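Glycerol dehydratase (Clostridium butyricum, PDB 1R9D) probably dehydrates glycerol to 3-hydroxypropionaldehyde by glycyl-radical chemistry, without the vitamin B12 cofactor used by the classical glycerol dehydratases. Local coordinates at residues 15-20 and 369-374; 25-30 and 107-112; 79-84 and 320-325. All coordinates share one frame; numbering follows the deposited sequence.

Contact 1 (15-20 and 369-374); sequences ILKAQI and VKLPQP
Lys17 and Ile20, one helical turn apart on helix 11-22, pack against the loop that leaves helix 357-369, with Leu371 as their shared partner. The close-packed part is the stem of Lys17, wedged between Leu371 and the carbonyl of Val369, with Ile20 behind. Leu371 reaches the helix with both methyls: CD2 lies 3.9 Å from Lys17 CE, while CD1 meets CG1 of Ile20 at 4.2 Å. Leu21 adds a further wall to Leu371, and Val369 turns its side chain to Ile13 and Trp315. Lys17 has CG anti to the backbone N (chi1 173°) and stays extended beyond, a course that takes the methylenes past the Val369 carbonyl, with CD 3.2 Å from that O. The looser part begins at the ammonium group. Here a water accepts from Lys17 NZ at 3.1 Å and donates to Lys370 O at 2.8 Å, bridging helix and loop. Lys370, with positive phi just past the helix, sends its own chain away; its NZ is 6.8 Å from Lys17 NZ and has a long, weak ion pair with Glu398. The ammonium group of Lys17 lies near the C-terminal end of helix 357-369, whose dipole would probably favour its positive charge.

Contact 2 (25-30 and 107-112); sequences PCVESE and DAFQIS
A single parallel beta bridge pairs Cys26 with Gln110, joining the loop between helices 11-22 and 30-40 to the loop that enters helix 113-125. Both bonds belong to Gln110. Its N donates to Pro25 O at 2.9 Å, and its O receives Val27 N at 2.8 Å. The CA-H of Phe109 adds a weaker contact to Pro25 O.

Side chains close over the bridge on the side of Val27 and Phe109. The two cross at about a right angle, Val27 CG2 coming obliquely to the aromatic ring and lying 4.0 Å from Phe109 CB. Carbonyl O of Cys26 sits at the ring edge, near its plane, 3.7 Å from CD2. Tyr336 meets the same ring edge-to-face. Ile111 has CG1 anti to its backbone N (chi1 -174°), and its extended end carries CD1 to 4.2 Å from Val27 CB; Leu119 and Lys116 of helix 113-125 also touch it.

Water extends the pairing at both ends. One molecule donates to Pro25 O and Ala108 O and accepts from Gln110 NE2 at 2.9 Å; the bend of Gln110 at chi2 (-54°) folds its amide back to that water. Another donates to Val27 O at 2.8 Å and accepts from Ser112 N. Ser112 is the N-cap of helix 113-125, its side chain capping a backbone N in the first turn.

Cys26 and Glu28 also bond through their backbones to Ser83, so 25-28 runs between two neighbours. One residue giving N-H and C=O to the residues before and after its opposite number is the signature of parallel beta pairing, reduced here to a single rung between two loops that each lead into a helix.

Contact 3 (79-84 and 320-325); sequences EPRSSQ and DINKVR
Asn322 points its side chain at the backbone of Arg81, and the amide is fixed at both ends. ND2 donates to Arg81 O at 3.0 Å, a straight bond (166°) with the acceptor close to the amide plane, although the donor itself stands well above the plane of that carbonyl. On the other end OD1 takes the N-H of Lys323 at 2.7 Å, which sets which way round the amide lies. A chi1 of -152°, with CG roughly anti to the backbone N, carries the amide of Asn322 to Arg81 O, and CB passes 3.2 Å from Ser82 O. The chains of Arg81 and Asn322 meet at a slant, CG of Arg81 against ND2, with the guanidinium lying well beyond the amide and not stacked on it.

Asp320, two residues before Asn322, has its OD2 met by Arg81 N at 3.0 Å, nearly along the carboxylate C-O axis; OD2 also touches CA and CB of Pro80, and OD1 forms a salt bridge with Arg67.

These loops lie within the pyruvate formate-lyase-like part of the enzyme, probably near the radical site: Arg81 NH1 bonds Gln767 OE1, four residues past Gly763, the predicted glycyl radical, and the side chain of Lys323, bonded to Asn279 and His281, is about 8 Å from the bound glycerol.

Farther along, Ser83 turns its hydroxyl to segment 320-325. OG, anti to the backbone N (chi1 172°), donates to Gln84 O at 2.8 Å on a lone pair and accepts from Val324 N at 3.1 Å; CG1 of Val324 lies beside it. A water donates to Ser82 O and accepts from Asn322 N at 3.2 Å.

Contacts 1 and 3 are buried, whereas contact 2 is partly open, with Gln110 exposed. Helix 11-22 supplies contact 1 and the loop following it contact 2, and contact 3 touches both: Ile20 packs on Arg81 and Asp320, and Pro25 lies against the Arg81 carbonyl. Centres of contacts 2 and 3 are 8 Å apart, and contacts 1 and 2 do not touch. The chemistry changes with place. Contact 1, helix against loop, rests on aliphatic packing with one water bridge; contact 2 on backbone pairing under an apolar cover; contact 3, nearest the chain centre, on side chains bonding to backbone in the interior.

Contact 1 (15-20 and 369-374)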
loop_
_atom_site.group_PDB
_atom_site.type_symbol
_atom_site.label_atom_id
_atom_site.label_comp_id
_atom_site.label_asym_id
_atom_site.label_seq_id
_atom_site.Cartn_x
_atom_site.Cartn_y
_atom_site.Cartn_z
ATOM N N ILE A 15 -45.196 -8.167 -19.845
ATOM C CA ILE A 15 -44.855 -9.373 -19.097
ATOM C C ILE A 15 -43.561 -9.187 -18.302
ATOM O O ILE A 15 -43.484 -9.558 -17.131
ATOM C CB ILE A 15 -44.696 -10.585 -20.041
ATOM C CG1 ILE A 15 -46.044 -10.909 -20.692
ATOM C CG2 ILE A 15 -44.179 -11.794 -19.261
ATOM C CD1 ILE A 15 -45.972 -11.980 -21.753
ATOM N N LEU A 16 -42.550 -8.611 -18.944
ATOM C CA LEU A 16 -41.268 -8.385 -18.286
ATOM C C LEU A 16 -41.417 -7.362 -17.161
ATOM O O LEU A 16 -40.826 -7.518 -16.093
ATOM C CB LEU A 16 -40.230 -7.915 -19.306
ATOM C CG LEU A 16 -39.886 -8.941 -20.391
ATOM C CD1 LEU A 16 -39.053 -8.292 -21.472
ATOM C CD2 LEU A 16 -39.143 -10.116 -19.769
ATOM N N LYS A 17 -42.219 -6.324 -17.395
ATOM C CA LYS A 17 -42.438 -5.302 -16.373
ATOM C C LYS A 17 -43.093 -5.910 -15.136
ATOM O O LYS A 17 -42.753 -5.564 -14.003
ATOM C CB LYS A 17 -43.327 -4.175 -16.910
ATOM C CG LYS A 17 -43.733 -3.171 -15.835
ATOM C CD LYS A 17 -44.679 -2.104 -16.370
ATOM C CE LYS A 17 -45.070 -1.126 -15.267
ATOM N NZ LYS A 17 -46.097 -0.138 -15.712
ATOM N N ALA A 18 -44.043 -6.813 -15.360
ATOM C CA ALA A 18 -44.745 -7.467 -14.264
ATOM C C ALA A 18 -43.783 -8.281 -13.403
ATOM O O ALA A 18 -43.983 -8.423 -12.197
ATOM C CB ALA A 18 -45.851 -8.370 -14.817
ATOM N N GLN A 19 -42.738 -8.821 -14.025
ATOM C CA GLN A 19 -41.757 -9.612 -13.293
ATOM C C GLN A 19 -41.057 -8.735 -12.264
ATOM O O GLN A 19 -40.767 -9.172 -11.152
ATOM C CB GLN A 19 -40.724 -10.208 -14.253
ATOM C CG GLN A 19 -41.325 -11.063 -15.359
ATOM C CD GLN A 19 -40.270 -11.751 -16.206
ATOM O OE1 GLN A 19 -39.145 -11.260 -16.336
ATOM N NE2 GLN A 19 -40.631 -12.884 -16.800
ATOM N N ILE A 20 -40.791 -7.489 -12.639
ATOM C CA ILE A 20 -40.135 -6.553 -11.732
ATOM C C ILE A 20 -41.038 -6.199 -10.544
ATOM O O ILE A 20 -40.651 -6.355 -9.389
ATOM C CB ILE A 20 -39.764 -5.235 -12.454
ATOM C CG1 ILE A 20 -38.841 -5.513 -13.648
ATOM C CG2 ILE A 20 -39.113 -4.278 -11.468
ATOM C CD1 ILE A 20 -37.464 -6.030 -13.277
ATOM N N VAL A 369 -42.475 1.529 -20.644
ATOM C CA VAL A 369 -42.164 0.778 -19.433
ATOM C C VAL A 369 -42.737 1.351 -18.137
ATOM O O VAL A 369 -43.252 0.613 -17.303
ATOM C CB VAL A 369 -40.631 0.643 -19.287
ATOM C CG1 VAL A 369 -40.285 -0.136 -18.033
ATOM C CG2 VAL A 369 -40.061 -0.040 -20.525
ATOM N N LYS A 370 -42.627 2.665 -17.968
ATOM C CA LYS A 370 -43.132 3.346 -16.777
ATOM C C LYS A 370 -42.639 2.805 -15.430
ATOM O O LYS A 370 -43.422 2.621 -14.499
ATOM C CB LYS A 370 -44.666 3.370 -16.796
ATOM C CG LYS A 370 -45.249 4.084 -18.010
ATOM C CD LYS A 370 -46.767 4.222 -17.926
ATOM C CE LYS A 370 -47.321 4.924 -19.158
ATOM N NZ LYS A 370 -48.789 5.178 -19.040
ATOM N N LEU A 371 -41.337 2.557 -15.329
ATOM C CA LEU A 371 -40.731 2.081 -14.090
ATOM C C LEU A 371 -39.799 3.196 -13.594
ATOM O O LEU A 371 -39.514 4.130 -14.332
ATOM C CB LEU A 371 -39.949 0.782 -14.344
ATOM C CG LEU A 371 -40.841 -0.450 -14.572
ATOM C CD1 LEU A 371 -39.994 -1.679 -14.891
ATOM C CD2 LEU A 371 -41.668 -0.699 -13.324
ATOM N N PRO A 372 -39.314 3.111 -12.344
ATOM C CA PRO A 372 -38.419 4.132 -11.771
ATOM C C PRO A 372 -37.115 4.377 -12.530
ATOM O O PRO A 372 -36.641 5.518 -12.612
ATOM C CB PRO A 372 -38.157 3.609 -10.363
ATOM C CG PRO A 372 -39.405 2.842 -10.049
ATOM C CD PRO A 372 -39.647 2.095 -11.333
ATOM N N GLN A 373 -36.528 3.308 -13.064
ATOM C CA GLN A 373 -35.276 3.406 -13.803
ATOM C C GLN A 373 -35.472 3.216 -15.303
ATOM O O GLN A 373 -36.437 2.581 -15.743
ATOM C CB GLN A 373 -34.283 2.360 -13.280
ATOM C CG GLN A 373 -33.856 2.589 -11.846
ATOM C CD GLN A 373 -32.916 3.774 -11.717
ATOM O OE1 GLN A 373 -31.771 3.715 -12.162
ATOM N NE2 GLN A 373 -33.401 4.860 -11.122
ATOM N N PRO A 374 -34.570 3.789 -16.113
ATOM C CA PRO A 374 -33.426 4.580 -15.647
ATOM C C PRO A 374 -33.872 6.004 -15.337
ATOM O O PRO A 374 -34.989 6.399 -15.676
ATOM C CB PRO A 374 -32.481 4.539 -16.837
ATOM C CG PRO A 374 -33.439 4.577 -17.989
ATOM C CD PRO A 374 -34.492 3.574 -17.569
HETATM O O HOH W 1 -46.136 2.345 -13.797
#

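Contact 2 (25-30 and 107-112)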
loop_
_atom_site.group_PDB
_atom_site.type_symbol
_atom_site.label_atom_id
_atom_site.label_comp_id
_atom_site.label_asym_id
_atom_site.label_seq_id
_atom_site.Cartn_x
_atom_site.Cartn_y
_atom_site.Cartn_z
ATOM N N PRO A 25 -38.271 -8.297 -3.442
ATOM C CA PRO A 25 -36.865 -7.956 -3.203
ATOM C C PRO A 25 -36.260 -8.711 -2.027
ATOM O O PRO A 25 -36.821 -8.727 -0.936
ATOM C CB PRO A 25 -36.917 -6.448 -2.964
ATOM C CG PRO A 25 -38.019 -6.020 -3.876
ATOM C CD PRO A 25 -39.080 -7.073 -3.594
ATOM N N CYS A 26 -35.112 -9.340 -2.256
ATOM C CA CYS A 26 -34.446 -10.080 -1.198
ATOM C C CYS A 26 -32.936 -9.917 -1.262
ATOM O O CYS A 26 -32.399 -9.296 -2.181
ATOM C CB CYS A 26 -34.788 -11.568 -1.291
ATOM S SG CYS A 26 -34.051 -12.392 -2.719
ATOM N N VAL A 27 -32.269 -10.482 -0.264
ATOM C CA VAL A 27 -30.819 -10.448 -0.163
ATOM C C VAL A 27 -30.317 -11.864 -0.413
ATOM O O VAL A 27 -30.701 -12.800 0.295
ATOM C CB VAL A 27 -30.373 -10.010 1.241
ATOM C CG1 VAL A 27 -28.851 -10.049 1.344
ATOM C CG2 VAL A 27 -30.894 -8.614 1.536
ATOM N N GLU A 28 -29.480 -12.021 -1.433
ATOM C CA GLU A 28 -28.931 -13.327 -1.766
ATOM C C GLU A 28 -27.492 -13.414 -1.272
ATOM O O GLU A 28 -26.828 -12.388 -1.094
ATOM C CB GLU A 28 -29.052 -13.564 -3.277
ATOM C CG GLU A 28 -30.506 -13.868 -3.675
ATOM C CD GLU A 28 -30.751 -13.967 -5.170
ATOM O OE1 GLU A 28 -29.786 -14.159 -5.940
ATOM O OE2 GLU A 28 -31.934 -13.870 -5.576
ATOM N N SER A 29 -27.013 -14.633 -1.031
ATOM C CA SER A 29 -25.667 -14.812 -0.497
ATOM C C SER A 29 -24.593 -15.391 -1.418
ATOM O O SER A 29 -23.424 -15.435 -1.038
ATOM C CB SER A 29 -25.739 -15.659 0.779
ATOM O OG SER A 29 -26.356 -16.910 0.522
ATOM N N GLU A 30 -24.971 -15.827 -2.615
ATOM C CA GLU A 30 -24.003 -16.407 -3.543
ATOM C C GLU A 30 -22.720 -15.584 -3.708
ATOM O O GLU A 30 -21.615 -16.092 -3.491
ATOM C CB GLU A 30 -24.638 -16.619 -4.918
ATOM C CG GLU A 30 -25.477 -17.892 -5.073
ATOM C CD GLU A 30 -26.781 -17.861 -4.297
ATOM O OE1 GLU A 30 -27.360 -16.763 -4.143
ATOM O OE2 GLU A 30 -27.239 -18.942 -3.858
ATOM N N ASP A 107 -38.682 -0.066 1.627
ATOM C CA ASP A 107 -37.387 -0.681 1.341
ATOM C C ASP A 107 -37.174 -1.975 2.115
ATOM O O ASP A 107 -36.088 -2.227 2.631
ATOM C CB ASP A 107 -36.244 0.291 1.653
ATOM C CG ASP A 107 -36.206 1.471 0.696
ATOM O OD1 ASP A 107 -36.962 2.441 0.908
ATOM O OD2 ASP A 107 -35.427 1.419 -0.279
ATOM N N ALA A 108 -38.216 -2.793 2.196
ATOM C CA ALA A 108 -38.108 -4.056 2.908
ATOM C C ALA A 108 -37.407 -5.087 2.029
ATOM O O ALA A 108 -37.551 -5.078 0.805
ATOM C CB ALA A 108 -39.499 -4.557 3.302
ATOM N N PHE A 109 -36.633 -5.961 2.661
ATOM C CA PHE A 109 -35.938 -7.025 1.948
ATOM C C PHE A 109 -36.196 -8.349 2.654
ATOM O O PHE A 109 -36.280 -8.403 3.882
ATOM C CB PHE A 109 -34.422 -6.791 1.907
ATOM C CG PHE A 109 -33.979 -5.816 0.855
ATOM C CD1 PHE A 109 -33.969 -4.448 1.109
ATOM C CD2 PHE A 109 -33.553 -6.269 -0.388
ATOM C CE1 PHE A 109 -33.538 -3.550 0.139
ATOM C CE2 PHE A 109 -33.120 -5.380 -1.364
ATOM C CZ PHE A 109 -33.113 -4.017 -1.101
ATOM N N GLN A 110 -36.326 -9.409 1.868
ATOM C CA GLN A 110 -36.538 -10.743 2.414
ATOM C C GLN A 110 -35.171 -11.426 2.423
ATOM O O GLN A 110 -34.279 -11.040 1.671
ATOM C CB GLN A 110 -37.493 -11.545 1.523
ATOM C CG GLN A 110 -38.811 -10.849 1.210
ATOM C CD GLN A 110 -39.543 -10.405 2.459
ATOM O OE1 GLN A 110 -39.809 -11.209 3.352
ATOM N NE2 GLN A 110 -39.870 -9.116 2.530
ATOM N N ILE A 111 -35.003 -12.426 3.279
ATOM C CA ILE A 111 -33.750 -13.168 3.333
ATOM C C ILE A 111 -34.025 -14.531 3.961
ATOM O O ILE A 111 -34.599 -14.625 5.046
ATOM C CB ILE A 111 -32.655 -12.406 4.125
ATOM C CG1 ILE A 111 -31.324 -13.160 4.015
ATOM C CG2 ILE A 111 -33.073 -12.222 5.576
ATOM C CD1 ILE A 111 -30.146 -12.444 4.647
ATOM N N SER A 112 -33.627 -15.585 3.256
ATOM C CA SER A 112 -33.852 -16.953 3.715
ATOM C C SER A 112 -33.013 -17.337 4.926
ATOM O O SER A 112 -31.975 -16.729 5.200
ATOM C CB SER A 112 -33.567 -17.933 2.581
ATOM O OG SER A 112 -32.197 -17.895 2.222
HETATM O O HOH W 2 -39.218 -7.767 0.051
HETATM O O HOH W 3 -31.941 -15.270 0.691
#

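Contact 3 (79-84 and 320-325)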
loop_
_atom_site.group_PDB
_atom_site.type_symbol
_atom_site.label_atom_id
_atom_site.label_comp_id
_atom_site.label_asym_id
_atom_site.label_seq_id
_atom_site.Cartn_x
_atom_site.Cartn_y
_atom_site.Cartn_z
ATOM N N GLU A 79 -33.831 -13.965 -7.923
ATOM C CA GLU A 79 -35.117 -13.280 -7.752
ATOM C C GLU A 79 -34.948 -11.897 -8.388
ATOM O O GLU A 79 -33.912 -11.257 -8.215
ATOM C CB GLU A 79 -35.436 -13.129 -6.260
ATOM C CG GLU A 79 -36.715 -12.343 -5.919
ATOM C CD GLU A 79 -38.000 -13.098 -6.237
ATOM O OE1 GLU A 79 -37.954 -14.341 -6.349
ATOM O OE2 GLU A 79 -39.065 -12.448 -6.356
ATOM N N PRO A 80 -35.954 -11.417 -9.138
ATOM C CA PRO A 80 -35.783 -10.093 -9.744
ATOM C C PRO A 80 -35.725 -8.982 -8.699
ATOM O O PRO A 80 -36.131 -9.170 -7.554
ATOM C CB PRO A 80 -37.014 -9.953 -10.641
ATOM C CG PRO A 80 -37.413 -11.387 -10.924
ATOM C CD PRO A 80 -37.206 -12.045 -9.588
ATOM N N ARG A 81 -35.190 -7.832 -9.094
ATOM C CA ARG A 81 -35.125 -6.682 -8.202
ATOM C C ARG A 81 -34.540 -6.995 -6.826
ATOM O O ARG A 81 -35.017 -6.476 -5.811
ATOM C CB ARG A 81 -36.538 -6.116 -8.037
ATOM C CG ARG A 81 -36.606 -4.631 -7.754
ATOM C CD ARG A 81 -38.048 -4.206 -7.545
ATOM N NE ARG A 81 -38.176 -2.759 -7.391
ATOM C CZ ARG A 81 -39.295 -2.152 -7.013
ATOM N NH1 ARG A 81 -40.381 -2.869 -6.749
ATOM N NH2 ARG A 81 -39.328 -0.830 -6.894
ATOM N N SER A 82 -33.505 -7.833 -6.785
ATOM C CA SER A 82 -32.886 -8.200 -5.516
ATOM C C SER A 82 -31.436 -7.736 -5.410
ATOM O O SER A 82 -30.924 -7.092 -6.320
ATOM C CB SER A 82 -32.990 -9.710 -5.307
ATOM O OG SER A 82 -34.359 -10.084 -5.252
ATOM N N SER A 83 -30.779 -8.063 -4.300
ATOM C CA SER A 83 -29.404 -7.620 -4.073
ATOM C C SER A 83 -28.420 -8.664 -3.547
ATOM O O SER A 83 -28.757 -9.481 -2.688
ATOM C CB SER A 83 -29.423 -6.428 -3.103
ATOM O OG SER A 83 -28.117 -6.048 -2.688
ATOM N N GLN A 84 -27.197 -8.626 -4.072
ATOM C CA GLN A 84 -26.138 -9.515 -3.612
ATOM C C GLN A 84 -25.497 -8.754 -2.453
ATOM O O GLN A 84 -25.859 -7.601 -2.184
ATOM C CB GLN A 84 -25.083 -9.754 -4.703
ATOM C CG GLN A 84 -25.516 -10.605 -5.900
ATOM C CD GLN A 84 -25.720 -12.076 -5.553
ATOM O OE1 GLN A 84 -25.225 -12.562 -4.540
ATOM N NE2 GLN A 84 -26.441 -12.791 -6.410
ATOM N N ASP A 320 -33.922 -4.171 -12.799
ATOM C CA ASP A 320 -33.690 -5.472 -12.180
ATOM C C ASP A 320 -32.643 -5.409 -11.071
ATOM O O ASP A 320 -32.661 -6.213 -10.139
ATOM C CB ASP A 320 -33.247 -6.478 -13.240
ATOM C CG ASP A 320 -33.439 -7.911 -12.793
ATOM O OD1 ASP A 320 -32.770 -8.810 -13.355
ATOM O OD2 ASP A 320 -34.267 -8.135 -11.884
ATOM N N ILE A 321 -31.732 -4.446 -11.174
ATOM C CA ILE A 321 -30.672 -4.287 -10.187
ATOM C C ILE A 321 -31.165 -3.603 -8.913
ATOM O O ILE A 321 -31.938 -2.649 -8.974
ATOM C CB ILE A 321 -29.503 -3.466 -10.788
ATOM C CG1 ILE A 321 -29.002 -4.158 -12.060
ATOM C CG2 ILE A 321 -28.379 -3.313 -9.765
ATOM C CD1 ILE A 321 -27.850 -3.452 -12.751
ATOM N N ASN A 322 -30.729 -4.106 -7.761
ATOM C CA ASN A 322 -31.108 -3.520 -6.482
ATOM C C ASN A 322 -29.905 -3.575 -5.551
ATOM O O ASN A 322 -28.919 -4.257 -5.844
ATOM C CB ASN A 322 -32.292 -4.260 -5.855
ATOM C CG ASN A 322 -33.128 -3.364 -4.947
ATOM O OD1 ASN A 322 -32.651 -2.342 -4.447
ATOM N ND2 ASN A 322 -34.379 -3.756 -4.718
ATOM N N LYS A 323 -29.998 -2.876 -4.424
ATOM C CA LYS A 323 -28.901 -2.793 -3.466
ATOM C C LYS A 323 -29.393 -2.590 -2.040
ATOM O O LYS A 323 -29.971 -1.555 -1.722
ATOM C CB LYS A 323 -27.986 -1.625 -3.869
ATOM C CG LYS A 323 -26.925 -1.217 -2.848
ATOM C CD LYS A 323 -26.153 0.004 -3.364
ATOM C CE LYS A 323 -25.067 0.457 -2.408
ATOM N NZ LYS A 323 -24.323 1.623 -2.979
ATOM N N VAL A 324 -29.156 -3.571 -1.171
ATOM C CA VAL A 324 -29.575 -3.455 0.219
ATOM C C VAL A 324 -28.581 -2.571 0.985
ATOM O O VAL A 324 -27.367 -2.648 0.770
ATOM C CB VAL A 324 -29.676 -4.851 0.895
ATOM C CG1 VAL A 324 -28.300 -5.507 0.963
ATOM C CG2 VAL A 324 -30.283 -4.715 2.279
ATOM N N ARG A 325 -29.108 -1.715 1.859
ATOM C CA ARG A 325 -28.287 -0.806 2.657
ATOM C C ARG A 325 -28.729 -0.877 4.116
ATOM O O ARG A 325 -29.850 -1.299 4.403
ATOM C CB ARG A 325 -28.456 0.642 2.171
ATOM C CG ARG A 325 -28.223 0.864 0.684
ATOM C CD ARG A 325 -28.265 2.360 0.353
ATOM N NE ARG A 325 -27.978 2.641 -1.054
ATOM C CZ ARG A 325 -28.838 2.468 -2.054
ATOM N NH1 ARG A 325 -30.063 2.012 -1.820
ATOM N NH2 ARG A 325 -28.470 2.753 -3.295
HETATM O O HOH W 4 -28.953 -6.709 -8.099
#